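Local coordinates for periplasmic beta-glucosidase (Pseudomonas aeruginosa, PDB 6R5T), which probably hydrolyses terminal, non-reducing beta-D-glucosyl residues in the periplasm, releasing beta-D-glucose, as a family 3 glycoside hydrolase, at residues R131-D145 against T564-Y578. The protein carries 1 engineered substitution. Sequence-based numbering, arbitrary orientation.
Sequences RDARWGRVSEGFGED and TMSFPRSVGQVPVYY. With BGC (beta-D-glucopyranose), chain C.
Glu-144 reaches across to Ser-566 and Tyr-578 with its buried carboxylate. Glu-144 OE1 takes an almost straight bond from Ser-566 N (2.8 Å), which approaches from above the carboxylate plane. Glu-144 OE2 accepts twice: from Ser-566 OG on its syn lone pair (2.7 Å), and from Tyr-578 N above the plane (3.0 Å). A water joins OE1 to Val-576 O. With CG between the backbone N and carbonyl carbon (chi1 73°), the extended chain ends among these donors. Asp-145 OD1 receives a very short bond from Tyr-578 OH, near the plane of the tyrosine ring. Asp-145 OD2 caps Leu-148 N at the start of helix 146-161. Nearby, Thr-564 O accepts from Glu-144 N (3.0 Å), and Thr-564 OG1 donates to Phe-142 O.

The contact joins the loop after strand 121-122 of the family 3 TIM-barrel domain to the C-terminal domain. Arg-137, on the same loop, binds the glucose unit.

The Arg-131 guanidinium stacks flat on the Tyr-577 ring, planes 5° apart, while its CD sits over the ring centre. Tyr-577 OH is hydrogen-bonded to Glu-185 of the second subunit.

Among apolar groups, Met-565 CE packs against Ala-133 CB (4.3 Å). Val-571 CG2 touches Arg-134 CG and CD, the side chains crossing at about a right angle.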
loop_
_atom_site.group_PDB
_atom_site.type_symbol
_atom_site.label_atom_id
_atom_site.label_comp_id
_atom_site.label_asym_id
_atom_site.label_seq_id
_atom_site.Cartn_x
_atom_site.Cartn_y
_atom_site.Cartn_z
ATOM N N ARG A 131 1.078 -7.577 6.564
ATOM C CA ARG A 131 0.129 -6.484 6.874
ATOM C C ARG A 131 -0.874 -6.264 5.724
ATOM O O ARG A 131 -1.782 -5.373 5.874
ATOM C CB ARG A 131 0.892 -5.197 7.138
ATOM C CG ARG A 131 1.732 -5.239 8.401
ATOM C CD ARG A 131 2.532 -3.962 8.569
ATOM N NE ARG A 131 3.154 -3.951 9.894
ATOM C CZ ARG A 131 4.058 -3.076 10.281
ATOM N NH1 ARG A 131 4.429 -2.085 9.468
ATOM N NH2 ARG A 131 4.520 -3.144 11.502
ATOM N N ASP A 132 -0.780 -7.027 4.650
ATOM C CA ASP A 132 -1.622 -6.832 3.453
ATOM C C ASP A 132 -2.358 -8.128 3.200
ATOM O O ASP A 132 -1.808 -9.067 2.669
ATOM C CB ASP A 132 -0.797 -6.401 2.254
ATOM C CG ASP A 132 -1.614 -5.962 1.047
ATOM O OD1 ASP A 132 -2.727 -6.526 0.811
ATOM O OD2 ASP A 132 -1.126 -4.985 0.384
ATOM N N ALA A 133 -3.645 -8.132 3.563
ATOM C CA ALA A 133 -4.481 -9.338 3.475
ATOM C C ALA A 133 -4.661 -9.838 2.028
ATOM O O ALA A 133 -5.111 -10.959 1.842
ATOM C CB ALA A 133 -5.838 -9.027 4.108
ATOM N N ARG A 134 -4.384 -9.029 1.008
ATOM C CA ARG A 134 -4.595 -9.481 -0.403
ATOM C C ARG A 134 -3.596 -10.559 -0.811
ATOM O O ARG A 134 -3.893 -11.351 -1.711
ATOM C CB ARG A 134 -4.424 -8.298 -1.355
ATOM C CG ARG A 134 -5.455 -7.203 -1.145
ATOM C CD ARG A 134 -5.153 -6.024 -2.046
ATOM N NE ARG A 134 -4.018 -5.275 -1.548
ATOM C CZ ARG A 134 -3.601 -4.137 -2.080
ATOM N NH1 ARG A 134 -4.170 -3.643 -3.159
ATOM N NH2 ARG A 134 -2.566 -3.519 -1.569
ATOM N N TRP A 135 -2.440 -10.586 -0.183
ATOM C CA TRP A 135 -1.347 -11.501 -0.605
ATOM C C TRP A 135 -1.760 -12.967 -0.350
ATOM O O TRP A 135 -2.145 -13.301 0.769
ATOM C CB TRP A 135 -0.095 -11.107 0.160
ATOM C CG TRP A 135 1.172 -11.795 -0.279
ATOM C CD1 TRP A 135 1.686 -11.821 -1.534
ATOM C CD2 TRP A 135 2.186 -12.377 0.553
ATOM N NE1 TRP A 135 2.925 -12.414 -1.546
ATOM C CE2 TRP A 135 3.268 -12.737 -0.273
ATOM C CE3 TRP A 135 2.299 -12.618 1.923
ATOM C CZ2 TRP A 135 4.449 -13.301 0.218
ATOM C CZ3 TRP A 135 3.444 -13.216 2.411
ATOM C CH2 TRP A 135 4.524 -13.542 1.563
ATOM N N GLY A 136 -1.577 -13.844 -1.333
ATOM C CA GLY A 136 -2.030 -15.230 -1.197
ATOM C C GLY A 136 -1.211 -16.005 -0.194
ATOM O O GLY A 136 -1.711 -16.968 0.365
ATOM N N ARG A 137 -0.016 -15.538 0.136
ATOM C CA ARG A 137 0.860 -16.302 1.061
ATOM C C ARG A 137 0.696 -15.896 2.514
ATOM O O ARG A 137 1.458 -16.389 3.368
ATOM C CB ARG A 137 2.290 -16.190 0.567
ATOM C CG ARG A 137 2.419 -16.660 -0.869
ATOM C CD ARG A 137 3.867 -16.811 -1.360
ATOM N NE ARG A 137 4.410 -18.022 -0.772
ATOM C CZ ARG A 137 5.364 -18.788 -1.312
ATOM N NH1 ARG A 137 5.934 -18.433 -2.449
ATOM N NH2 ARG A 137 5.690 -19.921 -0.690
ATOM N N VAL A 138 -0.286 -15.063 2.847
ATOM C CA VAL A 138 -0.532 -14.741 4.277
ATOM C C VAL A 138 -0.861 -16.045 5.020
ATOM O O VAL A 138 -0.541 -16.102 6.214
ATOM C CB VAL A 138 -1.645 -13.695 4.468
ATOM C CG1 VAL A 138 -1.276 -12.364 3.828
ATOM C CG2 VAL A 138 -2.960 -14.203 3.949
ATOM N N SER A 139 -1.420 -17.023 4.315
ATOM C CA SER A 139 -1.799 -18.318 4.962
ATOM C C SER A 139 -0.572 -19.047 5.526
ATOM O O SER A 139 -0.694 -19.852 6.515
ATOM C CB SER A 139 -2.539 -19.188 3.984
ATOM O OG SER A 139 -1.651 -19.561 2.928
ATOM N N GLU A 140 0.601 -18.742 5.008
ATOM C CA GLU A 140 1.863 -19.436 5.387
ATOM C C GLU A 140 2.581 -18.809 6.563
ATOM O O GLU A 140 3.456 -19.478 7.085
ATOM C CB GLU A 140 2.834 -19.394 4.219
ATOM C CG GLU A 140 2.345 -20.230 3.110
ATOM C CD GLU A 140 3.128 -19.911 1.875
ATOM O OE1 GLU A 140 4.413 -20.022 1.955
ATOM O OE2 GLU A 140 2.447 -19.513 0.875
ATOM N N GLY A 141 2.212 -17.589 6.979
ATOM C CA GLY A 141 2.880 -16.947 8.101
ATOM C C GLY A 141 2.046 -16.968 9.360
ATOM O O GLY A 141 1.026 -17.719 9.435
ATOM N N PHE A 142 2.476 -16.169 10.310
ATOM C CA PHE A 142 1.891 -16.158 11.657
ATOM C C PHE A 142 1.152 -14.854 11.931
ATOM O O PHE A 142 0.785 -14.619 13.073
ATOM C CB PHE A 142 2.966 -16.417 12.694
ATOM C CG PHE A 142 3.622 -17.765 12.631
ATOM C CD1 PHE A 142 2.870 -18.927 12.637
ATOM C CD2 PHE A 142 4.996 -17.867 12.636
ATOM C CE1 PHE A 142 3.482 -20.179 12.682
ATOM C CE2 PHE A 142 5.606 -19.121 12.626
ATOM C CZ PHE A 142 4.847 -20.265 12.682
ATOM N N GLY A 143 0.904 -14.049 10.886
ATOM C CA GLY A 143 0.111 -12.816 10.991
ATOM C C GLY A 143 0.998 -11.588 11.011
ATOM O O GLY A 143 2.052 -11.586 10.359
ATOM N N GLU A 144 0.499 -10.534 11.639
ATOM C CA GLU A 144 1.045 -9.194 11.414
ATOM C C GLU A 144 2.013 -8.775 12.518
ATOM O O GLU A 144 2.579 -7.701 12.371
ATOM C CB GLU A 144 -0.083 -8.166 11.311
ATOM C CG GLU A 144 -0.813 -7.795 12.600
ATOM C CD GLU A 144 -2.156 -7.090 12.365
ATOM O OE1 GLU A 144 -2.812 -7.303 11.293
ATOM O OE2 GLU A 144 -2.634 -6.376 13.291
ATOM N N ASP A 145 2.142 -9.544 13.584
ATOM C CA ASP A 145 2.919 -9.021 14.730
ATOM C C ASP A 145 4.363 -9.512 14.782
ATOM O O ASP A 145 4.617 -10.721 14.739
ATOM C CB ASP A 145 2.256 -9.365 16.052
ATOM C CG ASP A 145 3.012 -8.704 17.192
ATOM O OD1 ASP A 145 3.092 -7.440 17.230
ATOM O OD2 ASP A 145 3.492 -9.480 18.035
ATOM N N THR A 564 -4.405 -13.244 14.899
ATOM C CA THR A 564 -3.045 -12.636 14.901
ATOM C C THR A 564 -2.865 -11.695 13.710
ATOM O O THR A 564 -1.733 -11.285 13.423
ATOM C CB THR A 564 -1.956 -13.710 14.876
ATOM O OG1 THR A 564 -1.984 -14.427 13.632
ATOM C CG2 THR A 564 -2.103 -14.652 16.066
ATOM N N MET A 565 -3.941 -11.450 12.981
ATOM C CA MET A 565 -3.933 -10.451 11.882
ATOM C C MET A 565 -5.289 -9.766 11.934
ATOM O O MET A 565 -6.328 -10.431 12.150
ATOM C CB MET A 565 -3.692 -11.169 10.565
ATOM C CG MET A 565 -3.366 -10.253 9.411
ATOM S SD MET A 565 -2.704 -11.238 8.034
ATOM C CE MET A 565 -2.567 -9.933 6.820
ATOM N N SER A 566 -5.273 -8.465 11.780
ATOM C CA SER A 566 -6.474 -7.588 11.818
ATOM C C SER A 566 -7.357 -7.928 10.614
ATOM O O SER A 566 -6.821 -8.171 9.524
ATOM C CB SER A 566 -5.989 -6.172 11.766
ATOM O OG SER A 566 -5.300 -5.850 12.962
ATOM N N PHE A 567 -8.685 -7.959 10.778
ATOM C CA PHE A 567 -9.611 -8.236 9.662
ATOM C C PHE A 567 -10.164 -6.909 9.174
ATOM O O PHE A 567 -10.898 -6.247 9.922
ATOM C CB PHE A 567 -10.733 -9.173 10.083
ATOM C CG PHE A 567 -10.381 -10.637 10.022
ATOM C CD1 PHE A 567 -9.149 -11.125 10.402
ATOM C CD2 PHE A 567 -11.329 -11.561 9.608
ATOM C CE1 PHE A 567 -8.834 -12.477 10.334
ATOM C CE2 PHE A 567 -11.026 -12.916 9.604
ATOM C CZ PHE A 567 -9.783 -13.386 9.927
ATOM N N PRO A 568 -9.805 -6.477 7.953
ATOM C CA PRO A 568 -10.240 -5.188 7.461
ATOM C C PRO A 568 -11.737 -5.249 7.216
ATOM O O PRO A 568 -12.229 -6.299 6.843
ATOM C CB PRO A 568 -9.539 -4.993 6.112
ATOM C CG PRO A 568 -8.447 -6.026 6.094
ATOM C CD PRO A 568 -8.921 -7.163 6.976
ATOM N N ARG A 569 -12.395 -4.089 7.269
ATOM C CA ARG A 569 -13.831 -4.015 6.865
ATOM C C ARG A 569 -13.947 -4.228 5.360
ATOM O O ARG A 569 -14.982 -4.763 4.913
ATOM C CB ARG A 569 -14.467 -2.700 7.298
ATOM C CG ARG A 569 -14.557 -2.590 8.800
ATOM C CD ARG A 569 -15.042 -1.214 9.180
ATOM N NE ARG A 569 -14.970 -1.028 10.612
ATOM C CZ ARG A 569 -15.875 -1.433 11.490
ATOM N NH1 ARG A 569 -16.978 -2.017 11.094
ATOM N NH2 ARG A 569 -15.664 -1.201 12.770
ATOM N N SER A 570 -12.959 -3.819 4.572
ATOM C CA SER A 570 -12.964 -4.055 3.126
ATOM C C SER A 570 -11.541 -3.939 2.604
ATOM O O SER A 570 -10.681 -3.376 3.281
ATOM C CB SER A 570 -13.871 -3.088 2.396
ATOM O OG SER A 570 -13.310 -1.785 2.439
ATOM N N VAL A 571 -11.342 -4.389 1.388
ATOM C CA VAL A 571 -10.026 -4.337 0.723
ATOM C C VAL A 571 -9.579 -2.881 0.550
ATOM O O VAL A 571 -8.363 -2.609 0.565
ATOM C CB VAL A 571 -10.070 -5.092 -0.608
ATOM C CG1 VAL A 571 -10.889 -4.368 -1.689
ATOM C CG2 VAL A 571 -8.650 -5.369 -1.075
ATOM N N GLY A 572 -10.528 -1.941 0.459
ATOM C CA GLY A 572 -10.140 -0.546 0.279
ATOM C C GLY A 572 -9.563 0.069 1.515
ATOM O O GLY A 572 -9.109 1.217 1.409
ATOM N N GLN A 573 -9.540 -0.627 2.658
ATOM C CA GLN A 573 -8.849 -0.144 3.883
ATOM C C GLN A 573 -7.417 -0.682 3.991
ATOM O O GLN A 573 -6.751 -0.282 4.941
ATOM C CB GLN A 573 -9.660 -0.524 5.122
ATOM C CG GLN A 573 -11.094 -0.001 5.042
ATOM C CD GLN A 573 -11.686 0.534 6.321
ATOM O OE1 GLN A 573 -10.988 0.690 7.334
ATOM N NE2 GLN A 573 -12.989 0.852 6.263
ATOM N N VAL A 574 -6.941 -1.518 3.077
ATOM C CA VAL A 574 -5.616 -2.174 3.253
ATOM C C VAL A 574 -4.556 -1.101 3.152
ATOM O O VAL A 574 -4.610 -0.234 2.271
ATOM C CB VAL A 574 -5.456 -3.315 2.249
ATOM C CG1 VAL A 574 -4.019 -3.751 2.061
ATOM C CG2 VAL A 574 -6.358 -4.472 2.627
ATOM N N PRO A 575 -3.535 -1.124 4.027
ATOM C CA PRO A 575 -3.393 -2.066 5.134
ATOM C C PRO A 575 -4.024 -1.573 6.421
ATOM O O PRO A 575 -4.059 -0.406 6.707
ATOM C CB PRO A 575 -1.882 -2.100 5.318
ATOM C CG PRO A 575 -1.479 -0.658 5.054
ATOM C CD PRO A 575 -2.367 -0.236 3.919
ATOM N N VAL A 576 -4.499 -2.525 7.209
ATOM C CA VAL A 576 -4.893 -2.230 8.601
ATOM C C VAL A 576 -4.126 -3.219 9.461
ATOM O O VAL A 576 -4.072 -4.402 9.177
ATOM C CB VAL A 576 -6.398 -2.323 8.888
ATOM C CG1 VAL A 576 -7.140 -1.149 8.276
ATOM C CG2 VAL A 576 -6.942 -3.656 8.432
ATOM N N TYR A 577 -3.547 -2.675 10.493
ATOM C CA TYR A 577 -2.813 -3.498 11.463
ATOM C C TYR A 577 -2.782 -2.735 12.767
ATOM O O TYR A 577 -2.831 -1.500 12.757
ATOM C CB TYR A 577 -1.403 -3.811 10.926
ATOM C CG TYR A 577 -0.587 -2.634 10.461
ATOM C CD1 TYR A 577 -0.726 -2.121 9.179
ATOM C CD2 TYR A 577 0.345 -2.024 11.288
ATOM C CE1 TYR A 577 0.062 -1.082 8.717
ATOM C CE2 TYR A 577 1.153 -0.994 10.843
ATOM C CZ TYR A 577 1.002 -0.494 9.554
ATOM O OH TYR A 577 1.820 0.513 9.106
ATOM N N TYR A 578 -2.615 -3.425 13.885
ATOM C CA TYR A 578 -2.884 -2.827 15.208
ATOM C C TYR A 578 -1.728 -1.904 15.673
ATOM O O TYR A 578 -2.001 -0.929 16.366
ATOM C CB TYR A 578 -3.177 -3.903 16.265
ATOM C CG TYR A 578 -1.912 -4.457 16.842
ATOM C CD1 TYR A 578 -1.163 -5.431 16.201
ATOM C CD2 TYR A 578 -1.399 -3.917 18.018
ATOM C CE1 TYR A 578 0.041 -5.873 16.702
ATOM C CE2 TYR A 578 -0.192 -4.350 18.522
ATOM C CZ TYR A 578 0.539 -5.305 17.866
ATOM O OH TYR A 578 1.780 -5.647 18.301
HETATM C C2 BGC C . 9.256 -22.961 -1.398
HETATM C C3 BGC C . 9.904 -23.374 -2.735
HETATM C C4 BGC C . 8.906 -22.938 -3.841
HETATM C C5 BGC C . 8.770 -21.408 -3.733
HETATM C C6 BGC C . 7.775 -20.834 -4.717
HETATM C C1 BGC C . 8.992 -21.451 -1.412
HETATM O O1 BGC C . 8.306 -21.209 -0.224
HETATM O O2 BGC C . 10.041 -23.260 -0.250
HETATM O O3 BGC C . 10.039 -24.809 -2.761
HETATM O O4 BGC C . 9.479 -23.294 -5.110
HETATM O O5 BGC C . 8.158 -21.105 -2.515
HETATM O O6 BGC C . 7.728 -19.409 -4.584
HETATM O O HOH W 1 -2.708 -6.789 8.678
#